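Glucose-6-phosphate 1-dehydrogenase (Mycobacterium avium, PDB 4LGV) probably catalyses the NADP-dependent oxidation of glucose 6-phosphate to 6-phosphogluconolactone, the entry step of the pentose phosphate pathway. Local coordinates at residues 348-354 and 372-378; 382-388 and 400-406; 64-70 and 103-109. All blocks are in the same frame, centred on the assembly; numbering follows the deposited sequence. Where two conformers were deposited one is given.

Contact 1 of 3, residues 348-354 and 372-378; sequences TEVRMFL and NQIVLRI
The guanidinium of Arg351 carries Val375 on one face, where CG2 lies 3.5 Å from NH1. Two partners meet its edge in plane: Gln373 OE1 takes a hydrogen bond from NH1 at 2.7 Å, and Glu349 OE1 takes one from NE at 3.0 Å. NH2 adds a bond to Glu349 OE2, so that NE and NH2 grip the carboxylate in a side-on salt bridge, one nitrogen to each oxygen. The carboxylate oxygens are met from above their own plane, so the charged groups are not coplanar. The chain of Arg351 leaves with CG anti to the backbone N and bends at chi3 (-68°), which brings its guanidinium over Val375 CG2, within reach of Gln373. Val375 suits the place because its two branches divide the work: CG2 supports the guanidinium while CG1 touches Glu349 OE2 at 3.4 Å. The amide of Gln373 runs beside the ring of Phe353, CD 3.5 Å from CE2, the two planes inclined at 36°. His475 stacks on that ring, and His226 meets it edge-to-face.

These groups share one face of an antiparallel strand pair in the large mixed sheet of the C-terminal domain of glucose-6-phosphate dehydrogenases. Paired backbone bonds join Val350 to Leu376 and Met352 to Ile374, and single ones close the ends at Thr348 and Leu354. Val350, Met352, Ile374 and Leu376 make the other face apolar; at its ends Ile378 CG1 meets Val350 CG2 and Leu354 CD1 meets Ile374 CG1, each at 4.1 Å. Helix 246-264 covers Val350 and Met352. Buried charge on the first face finds further partners, since Glu349 OE2 also accepts from Trp481 N. At the pair's end, the amide of Asn372 is hydrogen-bonded to Asn210 and Ala212 of the second subunit.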
loop_
_atom_site.group_PDB
_atom_site.type_symbol
_atom_site.label_atom_id
_atom_site.label_comp_id
_atom_site.label_asym_id
_atom_site.label_seq_id
_atom_site.Cartn_x
_atom_site.Cartn_y
_atom_site.Cartn_z
ATOM N N THR A 348 -31.480 4.629 4.352
ATOM C CA THR A 348 -30.665 3.760 3.503
ATOM C C THR A 348 -29.228 4.102 3.755
ATOM O O THR A 348 -28.818 5.269 3.610
ATOM C CB THR A 348 -30.977 3.949 2.016
ATOM O OG1 THR A 348 -32.355 3.615 1.805
ATOM C CG2 THR A 348 -30.143 3.041 1.165
ATOM N N GLU A 349 -28.461 3.093 4.126
ATOM C CA GLU A 349 -27.099 3.280 4.605
ATOM C C GLU A 349 -26.165 2.223 4.009
ATOM O O GLU A 349 -26.549 1.087 3.785
ATOM C CB GLU A 349 -27.126 3.120 6.149
ATOM C CG GLU A 349 -25.803 2.911 6.832
ATOM C CD GLU A 349 -25.917 2.685 8.320
ATOM O OE1 GLU A 349 -25.836 1.497 8.776
ATOM O OE2 GLU A 349 -26.047 3.687 9.036
ATOM N N VAL A 350 -24.949 2.649 3.714
ATOM C CA VAL A 350 -23.876 1.752 3.336
ATOM C C VAL A 350 -22.817 1.930 4.427
ATOM O O VAL A 350 -22.275 3.013 4.599
ATOM C CB VAL A 350 -23.282 2.095 1.978
ATOM C CG1 VAL A 350 -22.141 1.120 1.607
ATOM C CG2 VAL A 350 -24.338 2.037 0.897
ATOM N N ARG A 351 -22.549 0.867 5.178
ATOM C CA ARG A 351 -21.655 0.971 6.326
ATOM C C ARG A 351 -20.450 0.110 6.044
ATOM O O ARG A 351 -20.562 -1.081 5.869
ATOM C CB ARG A 351 -22.351 0.488 7.612
ATOM C CG ARG A 351 -21.488 0.554 8.870
ATOM C CD ARG A 351 -22.317 0.259 10.086
ATOM N NE ARG A 351 -23.278 1.321 10.325
ATOM C CZ ARG A 351 -23.121 2.316 11.169
ATOM N NH1 ARG A 351 -22.027 2.396 11.884
ATOM N NH2 ARG A 351 -24.071 3.239 11.273
ATOM N N MET A 352 -19.278 0.728 5.996
ATOM C CA MET A 352 -18.061 -0.000 5.678
ATOM C C MET A 352 -17.186 -0.108 6.926
ATOM O O MET A 352 -16.819 0.915 7.504
ATOM C CB MET A 352 -17.348 0.715 4.563
ATOM C CG MET A 352 -18.213 0.885 3.333
ATOM S SD MET A 352 -17.371 1.952 2.175
ATOM C CE MET A 352 -16.622 0.613 1.305
ATOM N N PHE A 353 -16.908 -1.345 7.360
ATOM C CA PHE A 353 -16.100 -1.608 8.530
ATOM C C PHE A 353 -14.661 -1.721 8.134
ATOM O O PHE A 353 -14.334 -2.496 7.191
ATOM C CB PHE A 353 -16.493 -2.947 9.163
ATOM C CG PHE A 353 -17.870 -2.960 9.763
ATOM C CD1 PHE A 353 -18.961 -3.265 8.994
ATOM C CD2 PHE A 353 -18.066 -2.631 11.075
ATOM C CE1 PHE A 353 -20.240 -3.320 9.539
ATOM C CE2 PHE A 353 -19.335 -2.650 11.641
ATOM C CZ PHE A 353 -20.432 -2.999 10.869
ATOM N N LEU A 354 -13.770 -0.997 8.809
ATOM C CA LEU A 354 -12.324 -1.190 8.550
ATOM C C LEU A 354 -11.771 -2.315 9.367
ATOM O O LEU A 354 -12.335 -2.622 10.383
ATOM C CB LEU A 354 -11.527 0.038 8.871
ATOM C CG LEU A 354 -11.551 1.109 7.776
ATOM C CD1 LEU A 354 -12.862 1.875 7.762
ATOM C CD2 LEU A 354 -10.418 2.076 7.993
ATOM N N ASN A 372 -12.802 1.243 13.231
ATOM C CA ASN A 372 -13.248 2.413 12.505
ATOM C C ASN A 372 -14.305 2.015 11.458
ATOM O O ASN A 372 -14.301 0.869 10.935
ATOM C CB ASN A 372 -12.064 3.090 11.800
ATOM C CG ASN A 372 -11.035 3.711 12.763
ATOM O OD1 ASN A 372 -9.982 4.118 12.322
ATOM N ND2 ASN A 372 -11.359 3.849 14.029
ATOM N N GLN A 373 -15.189 2.950 11.154
ATOM C CA GLN A 373 -16.219 2.743 10.125
ATOM C C GLN A 373 -16.425 3.977 9.272
ATOM O O GLN A 373 -16.354 5.102 9.735
ATOM C CB GLN A 373 -17.544 2.395 10.814
ATOM C CG GLN A 373 -17.509 1.007 11.401
ATOM C CD GLN A 373 -18.659 0.717 12.347
ATOM O OE1 GLN A 373 -19.821 0.847 12.003
ATOM N NE2 GLN A 373 -18.316 0.234 13.517
ATOM N N ILE A 374 -16.690 3.738 8.003
ATOM C CA ILE A 374 -17.128 4.771 7.078
ATOM C C ILE A 374 -18.595 4.519 6.815
ATOM O O ILE A 374 -18.929 3.477 6.315
ATOM C CB ILE A 374 -16.381 4.688 5.763
ATOM C CG1 ILE A 374 -14.893 4.960 6.002
ATOM C CG2 ILE A 374 -16.933 5.706 4.781
ATOM C CD1 ILE A 374 -14.026 4.703 4.788
ATOM N N VAL A 375 -19.449 5.471 7.154
ATOM C CA VAL A 375 -20.883 5.322 6.958
ATOM C C VAL A 375 -21.404 6.323 5.939
ATOM O O VAL A 375 -21.226 7.512 6.088
ATOM C CB VAL A 375 -21.626 5.515 8.264
ATOM C CG1 VAL A 375 -23.077 5.129 8.095
ATOM C CG2 VAL A 375 -21.023 4.661 9.373
ATOM N N LEU A 376 -22.062 5.824 4.911
ATOM C CA LEU A 376 -22.696 6.647 3.906
ATOM C C LEU A 376 -24.217 6.546 4.037
ATOM O O LEU A 376 -24.764 5.486 3.777
ATOM C CB LEU A 376 -22.277 6.163 2.506
ATOM C CG LEU A 376 -20.771 6.060 2.242
ATOM C CD1 LEU A 376 -20.500 5.444 0.906
ATOM C CD2 LEU A 376 -20.109 7.412 2.290
ATOM N N ARG A 377 -24.888 7.615 4.460
ATOM C CA ARG A 377 -26.322 7.670 4.398
ATOM C C ARG A 377 -26.722 8.124 2.983
ATOM O O ARG A 377 -26.361 9.206 2.553
ATOM C CB ARG A 377 -26.908 8.632 5.458
ATOM C CG ARG A 377 -28.432 8.545 5.504
ATOM C CD ARG A 377 -29.095 9.262 6.686
ATOM N NE ARG A 377 -28.696 10.646 6.738
ATOM C CZ ARG A 377 -28.000 11.197 7.718
ATOM N NH1 ARG A 377 -27.687 10.489 8.804
ATOM N NH2 ARG A 377 -27.634 12.465 7.625
ATOM N N ILE A 378 -27.388 7.242 2.261
ATOM C CA ILE A 378 -27.783 7.460 0.870
ATOM C C ILE A 378 -29.077 8.255 0.866
ATOM O O ILE A 378 -29.279 9.092 0.012
ATOM C CB ILE A 378 -28.042 6.103 0.156
ATOM C CG1 ILE A 378 -26.800 5.214 0.198
ATOM C CG2 ILE A 378 -28.483 6.284 -1.283
ATOM C CD1 ILE A 378 -25.536 5.881 -0.264
#

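Contact 2 of 3, residues 382-388 and 400-406; sequences PGMRLQL and HLDSSFA
Arg385 reaches across to Asp402 and His400. CB and CG both pass 3.3 Å from Asp402 OD1, since the two side chains run together from a non-hydrogen-bonded antiparallel pair. CD lies slightly farther from that oxygen, and chi3 (-77°) bends the chain there. NE then donates to OD1 at 2.8 Å and NH2 to OD2 at 2.8 Å, both on the syn side of a carboxylate turned only 24° from the guanidinium. This side-on fork fixes the rotation of the group, and His400 lies flat on one face, centres 3.8 Å apart. CZ lies 3.5 Å from His400 CD2, and NH1 also lies over that ring. An arginine fits because its planar end can bind an acid at the edge while stacking on a ring.

On the opposite sheet face Leu388 CD1 meets Leu401 CD2 at 3.6 Å. Beyond the strand ends, Pro382 CB lies over one face of the Phe405 ring, toward its rim.

The segments belong to a beta hairpin at the margin of the mixed sheet: strand 383-392 bonds onward to strand 373-379, helix 200-209 packs on Met384 and Phe405, and the second subunit abuts Leu386 and Leu388.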
loop_
_atom_site.group_PDB
_atom_site.type_symbol
_atom_site.label_atom_id
_atom_site.label_comp_id
_atom_site.label_asym_id
_atom_site.label_seq_id
_atom_site.Cartn_x
_atom_site.Cartn_y
_atom_site.Cartn_z
ATOM N N PRO A 382 -28.666 12.876 2.634
ATOM C CA PRO A 382 -27.414 12.157 2.423
ATOM C C PRO A 382 -26.229 12.773 3.167
ATOM O O PRO A 382 -26.118 13.993 3.320
ATOM C CB PRO A 382 -27.223 12.204 0.908
ATOM C CG PRO A 382 -28.542 12.603 0.335
ATOM C CD PRO A 382 -29.255 13.370 1.390
ATOM N N GLY A 383 -25.334 11.909 3.604
ATOM C CA GLY A 383 -24.148 12.366 4.301
ATOM C C GLY A 383 -23.145 11.257 4.536
ATOM O O GLY A 383 -23.344 10.111 4.154
ATOM N N MET A 384 -22.052 11.623 5.159
ATOM C CA MET A 384 -21.041 10.677 5.502
ATOM C C MET A 384 -20.667 10.833 6.947
ATOM O O MET A 384 -20.513 11.919 7.451
ATOM C CB MET A 384 -19.816 10.854 4.629
ATOM C CG MET A 384 -18.743 9.864 5.036
ATOM S SD MET A 384 -17.178 10.143 4.285
ATOM C CE MET A 384 -16.852 11.832 4.762
ATOM N N ARG A 385 -20.494 9.704 7.604
ATOM C CA ARG A 385 -19.960 9.692 8.958
ATOM C C ARG A 385 -18.711 8.849 9.003
ATOM O O ARG A 385 -18.710 7.703 8.578
ATOM C CB ARG A 385 -21.007 9.175 9.951
ATOM C CG ARG A 385 -20.430 8.638 11.270
ATOM C CD ARG A 385 -21.527 8.196 12.254
ATOM N NE ARG A 385 -22.119 9.365 12.881
ATOM C CZ ARG A 385 -23.091 9.355 13.780
ATOM N NH1 ARG A 385 -23.649 8.220 14.177
ATOM N NH2 ARG A 385 -23.535 10.517 14.261
ATOM N N LEU A 386 -17.644 9.410 9.522
ATOM C CA LEU A 386 -16.462 8.625 9.822
ATOM C C LEU A 386 -16.433 8.354 11.350
ATOM O O LEU A 386 -16.361 9.291 12.144
ATOM C CB LEU A 386 -15.241 9.368 9.323
ATOM C CG LEU A 386 -13.869 8.767 9.630
ATOM C CD1 LEU A 386 -13.640 7.388 9.014
ATOM C CD2 LEU A 386 -12.764 9.698 9.127
ATOM N N GLN A 387 -16.442 7.085 11.745
ATOM C CA GLN A 387 -16.366 6.700 13.166
ATOM C C GLN A 387 -14.971 6.314 13.577
ATOM O O GLN A 387 -14.375 5.407 13.015
ATOM C CB GLN A 387 -17.263 5.522 13.471
ATOM C CG GLN A 387 -18.703 5.796 13.147
ATOM C CD GLN A 387 -19.638 4.696 13.611
ATOM O OE1 GLN A 387 -19.205 3.774 14.305
ATOM N NE2 GLN A 387 -20.908 4.771 13.201
ATOM N N LEU A 388 -14.442 7.036 14.552
ATOM C CA LEU A 388 -13.090 6.830 15.067
ATOM C C LEU A 388 -13.157 6.738 16.593
ATOM O O LEU A 388 -14.232 6.817 17.166
ATOM C CB LEU A 388 -12.201 8.016 14.702
ATOM C CG LEU A 388 -12.062 8.370 13.229
ATOM C CD1 LEU A 388 -11.107 9.567 13.091
ATOM C CD2 LEU A 388 -11.553 7.197 12.401
ATOM N N HIS A 400 -17.670 10.702 16.309
ATOM C CA HIS A 400 -18.464 10.749 15.083
ATOM C C HIS A 400 -18.166 11.992 14.264
ATOM O O HIS A 400 -18.499 13.087 14.667
ATOM C CB HIS A 400 -19.944 10.691 15.410
ATOM C CG HIS A 400 -20.378 9.408 16.058
ATOM N ND1 HIS A 400 -19.700 8.222 15.878
ATOM C CD2 HIS A 400 -21.432 9.112 16.855
ATOM C CE1 HIS A 400 -20.305 7.255 16.537
ATOM N NE2 HIS A 400 -21.364 7.764 17.129
ATOM N N LEU A 401 -17.488 11.818 13.127
ATOM C CA LEU A 401 -17.097 12.912 12.238
ATOM C C LEU A 401 -18.096 12.950 11.088
ATOM O O LEU A 401 -17.992 12.188 10.113
ATOM C CB LEU A 401 -15.688 12.650 11.692
ATOM C CG LEU A 401 -14.464 13.138 12.497
ATOM C CD1 LEU A 401 -14.660 13.101 13.976
ATOM C CD2 LEU A 401 -13.179 12.386 12.192
ATOM N N ASP A 402 -19.077 13.822 11.215
ATOM C CA ASP A 402 -20.252 13.865 10.338
ATOM C C ASP A 402 -20.210 15.021 9.374
ATOM O O ASP A 402 -19.811 16.138 9.747
ATOM C CB ASP A 402 -21.509 14.013 11.206
ATOM C CG ASP A 402 -21.747 12.806 12.088
ATOM O OD1 ASP A 402 -21.049 11.774 11.918
ATOM O OD2 ASP A 402 -22.658 12.855 12.934
ATOM N N SER A 403 -20.651 14.766 8.145
ATOM C CA SER A 403 -20.849 15.818 7.181
ATOM C C SER A 403 -21.905 15.408 6.166
ATOM O O SER A 403 -22.221 14.233 5.996
ATOM C CB SER A 403 -19.560 16.134 6.462
ATOM O OG SER A 403 -19.086 15.026 5.718
ATOM N N SER A 404 -22.461 16.415 5.527
ATOM C CA SER A 404 -23.466 16.281 4.526
ATOM C C SER A 404 -22.824 16.327 3.134
ATOM O O SER A 404 -21.758 16.889 2.927
ATOM C CB SER A 404 -24.472 17.427 4.659
ATOM O OG SER A 404 -25.252 17.175 5.829
ATOM N N PHE A 405 -23.503 15.706 2.186
ATOM C CA PHE A 405 -23.187 15.857 0.769
ATOM C C PHE A 405 -24.478 15.677 -0.004
ATOM O O PHE A 405 -25.436 15.149 0.503
ATOM C CB PHE A 405 -22.088 14.877 0.282
ATOM C CG PHE A 405 -22.501 13.438 0.249
ATOM C CD1 PHE A 405 -23.083 12.895 -0.859
ATOM C CD2 PHE A 405 -22.186 12.612 1.278
ATOM C CE1 PHE A 405 -23.407 11.551 -0.913
ATOM C CE2 PHE A 405 -22.537 11.267 1.250
ATOM C CZ PHE A 405 -23.162 10.747 0.145
ATOM N N ALA A 406 -24.479 16.110 -1.244
ATOM C CA ALA A 406 -25.647 16.084 -2.121
ATOM C C ALA A 406 -26.818 16.839 -1.472
ATOM O O ALA A 406 -26.589 17.848 -0.771
ATOM C CB ALA A 406 -26.008 14.645 -2.524
HETATM O O HOH W 1 -26.749 15.135 5.961
HETATM O O HOH W 2 -18.251 13.081 7.486
#

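Contact 3 of 3, residues 64-70 and 103-109; sequences IIGVASD and RLSYLSG
Strands 64-68 and 104-108 run side by side in the same direction, their axes 4.6 Å apart at closest and twisted by 25°. They belong to the parallel sheet of a Rossmann fold, and the chain between them, with helices 74-87 and 94-103, makes a beta-alpha-beta crossover. The backbone bonds alternate as parallel strands require. Ile64 N, Gly66 N and Ala68 N donate to Arg103, Ser105 and Leu107, while Ser105 N, Leu107 N and Gly109 N return bonds to Ile64, Gly66 and Ala68. The bond from Ala68 N to Leu107 O, 3.2 Å, is the longest of the six.

Side chains divide between the two faces. On one, Leu104 CD1 touches Ile64 CG2 at 3.6 Å; branched and aliphatic chains suit this buried place beneath helix 74-87. Gly66 has no side chain, and Tyr106 CD1 lies 3.4 Å from its carbonyl oxygen. On the other face, Val67 and Leu107 meet helix 114-123, and a water links Ile64 O with Ser105 OG, a small hydroxyl on a partly exposed residue.

Beyond the strand ends Asp70 ties the turn back. Its OD1 is hydrogen-bonded to Thr39, in the loop that follows strand 32-36, the region that in Rossmann domains usually lies near the dinucleotide. The ring of Tyr106 leaves with CG anti to the backbone N (chi1 -178°), an orientation that carries OH of Tyr106 past Ala68 CB, 3.4 Å away, toward the turn. Ser108 OG donates to Asp70 O from above the carbonyl plane, though with two conformers this bond is less certain. The tyrosine arrives in that plane, on a lone pair: OH donates to Asp70 O over 2.7 Å.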
loop_
_atom_site.group_PDB
_atom_site.type_symbol
_atom_site.label_atom_id
_atom_site.label_comp_id
_atom_site.label_asym_id
_atom_site.label_seq_id
_atom_site.Cartn_x
_atom_site.Cartn_y
_atom_site.Cartn_z
ATOM N N ILE A 64 -47.202 18.881 -24.235
ATOM C CA ILE A 64 -47.397 17.605 -23.611
ATOM C C ILE A 64 -48.662 17.011 -24.141
ATOM O O ILE A 64 -49.719 17.618 -24.046
ATOM C CB ILE A 64 -47.538 17.721 -22.096
ATOM C CG1 ILE A 64 -46.328 18.450 -21.517
ATOM C CG2 ILE A 64 -47.634 16.316 -21.496
ATOM C CD1 ILE A 64 -46.471 18.759 -20.051
ATOM N N ILE A 65 -48.557 15.812 -24.703
ATOM C CA ILE A 65 -49.727 15.082 -25.218
ATOM C C ILE A 65 -50.001 13.918 -24.286
ATOM O O ILE A 65 -49.170 13.031 -24.158
ATOM C CB ILE A 65 -49.448 14.557 -26.631
ATOM C CG1 ILE A 65 -49.150 15.706 -27.566
ATOM C CG2 ILE A 65 -50.620 13.748 -27.134
ATOM C CD1 ILE A 65 -48.748 15.268 -28.941
ATOM N N GLY A 66 -51.152 13.934 -23.623
ATOM C CA GLY A 66 -51.623 12.814 -22.832
ATOM C C GLY A 66 -52.377 11.815 -23.682
ATOM O O GLY A 66 -53.208 12.208 -24.520
ATOM N N VAL A 67 -52.110 10.516 -23.448
ATOM C CA VAL A 67 -52.798 9.431 -24.142
ATOM C C VAL A 67 -53.356 8.391 -23.169
ATOM O O VAL A 67 -52.687 8.001 -22.232
ATOM C CB VAL A 67 -51.856 8.706 -25.111
ATOM C CG1 VAL A 67 -52.598 7.631 -25.867
ATOM C CG2 VAL A 67 -51.210 9.672 -26.108
ATOM N N ALA A 68 -54.608 7.991 -23.385
ATOM C CA ALA A 68 -55.251 6.966 -22.594
ATOM C C ALA A 68 -56.480 6.400 -23.344
ATOM O O ALA A 68 -56.927 6.983 -24.332
ATOM C CB ALA A 68 -55.646 7.524 -21.233
ATOM N N SER A 69 -57.056 5.327 -22.824
ATOM C CA SER A 69 -58.298 4.793 -23.358
ATOM C C SER A 69 -59.550 5.560 -22.945
ATOM O O SER A 69 -60.548 5.507 -23.627
ATOM C CB SER A 69 -58.472 3.333 -22.920
ATOM O OG SER A 69 -58.672 3.259 -21.524
ATOM N N ASP A 70 -59.507 6.310 -21.854
ATOM C CA ASP A 70 -60.743 6.955 -21.390
ATOM C C ASP A 70 -61.333 7.900 -22.451
ATOM O O ASP A 70 -60.638 8.740 -23.019
ATOM C CB ASP A 70 -60.511 7.722 -20.106
ATOM C CG ASP A 70 -59.772 6.890 -19.077
ATOM O OD1 ASP A 70 -58.646 6.407 -19.342
ATOM O OD2 ASP A 70 -60.254 6.788 -17.968
ATOM N N ARG A 103 -50.128 23.844 -22.123
ATOM C CA ARG A 103 -49.218 22.946 -22.843
ATOM C C ARG A 103 -49.845 21.582 -23.158
ATOM O O ARG A 103 -49.311 20.822 -23.968
ATOM C CB ARG A 103 -48.003 22.641 -21.985
ATOM C CG ARG A 103 -47.214 23.844 -21.618
ATOM C CD ARG A 103 -45.957 23.465 -20.815
ATOM N NE ARG A 103 -45.489 24.653 -20.136
ATOM C CZ ARG A 103 -44.903 25.697 -20.724
ATOM N NH1 ARG A 103 -44.636 25.708 -22.037
ATOM N NH2 ARG A 103 -44.546 26.751 -19.964
ATOM N N LEU A 104 -50.943 21.267 -22.486
ATOM C CA LEU A 104 -51.481 19.914 -22.488
ATOM C C LEU A 104 -52.529 19.693 -23.566
ATOM O O LEU A 104 -53.384 20.522 -23.763
ATOM C CB LEU A 104 -52.101 19.645 -21.139
ATOM C CG LEU A 104 -52.307 18.194 -20.702
ATOM C CD1 LEU A 104 -51.036 17.358 -20.760
ATOM C CD2 LEU A 104 -52.833 18.217 -19.264
ATOM N N SER A 105 -52.418 18.582 -24.303
ATOM C CA SER A 105 -53.511 18.085 -25.146
ATOM C C SER A 105 -53.794 16.648 -24.771
ATOM O O SER A 105 -53.018 16.018 -24.052
ATOM C CB SER A 105 -53.196 18.236 -26.657
ATOM O OG SER A 105 -51.986 17.591 -26.992
ATOM N N TYR A 106 -54.903 16.111 -25.266
ATOM C CA TYR A 106 -55.335 14.758 -24.932
ATOM C C TYR A 106 -55.808 13.999 -26.138
ATOM O O TYR A 106 -56.514 14.519 -27.028
ATOM C CB TYR A 106 -56.455 14.779 -23.917
ATOM C CG TYR A 106 -56.934 13.386 -23.491
ATOM C CD1 TYR A 106 -56.097 12.533 -22.796
ATOM C CD2 TYR A 106 -58.217 12.929 -23.804
ATOM C CE1 TYR A 106 -56.512 11.282 -22.401
ATOM C CE2 TYR A 106 -58.643 11.656 -23.421
ATOM C CZ TYR A 106 -57.791 10.835 -22.687
ATOM O OH TYR A 106 -58.175 9.543 -22.319
ATOM N N LEU A 107 -55.423 12.734 -26.162
ATOM C CA LEU A 107 -55.765 11.843 -27.233
ATOM C C LEU A 107 -56.220 10.503 -26.669
ATOM O O LEU A 107 -55.498 9.871 -25.882
ATOM C CB LEU A 107 -54.540 11.724 -28.085
ATOM C CG LEU A 107 -54.670 11.112 -29.453
ATOM C CD1 LEU A 107 -55.627 11.936 -30.312
ATOM C CD2 LEU A 107 -53.294 11.066 -30.081
ATOM N N SER A 108 -57.450 10.135 -27.030
ATOM C CA SER A 108 -58.130 8.926 -26.566
ATOM C C SER A 108 -58.085 7.799 -27.596
ATOM O O SER A 108 -58.361 8.036 -28.776
ATOM C CB SER A 108 -59.658 9.196 -26.314
ATOM O OG SER A 108 -60.216 8.098 -25.634
ATOM N N GLY A 109 -57.801 6.578 -27.140
ATOM C CA GLY A 109 -57.912 5.440 -28.028
ATOM C C GLY A 109 -57.330 4.197 -27.422
ATOM O O GLY A 109 -56.906 4.211 -26.275
HETATM O O HOH W 3 -50.114 19.352 -26.337
#

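Overall arrangement
Contact 3 comes first along the chain, in the parallel sheet of the nucleotide-binding domain; contacts 1 and 2 follow in the C-terminal domain. The latter two are continuous: their centres are about 9 Å apart, strands 347-354, 373-379, 383-392 and 395-404 lie in sequence across the mixed sheet, and backbone bonds such as Val375 N to Arg385 O (2.7 Å) join them. Both also touch the second subunit, so this part of the sheet helps to build the subunit interface. Contact 3 is far off, its centre about 46 Å from either of the others and across the chain's centre, and the other chains do not touch it. It thus lies well away from the subunit contacts made by contacts 1 and 2.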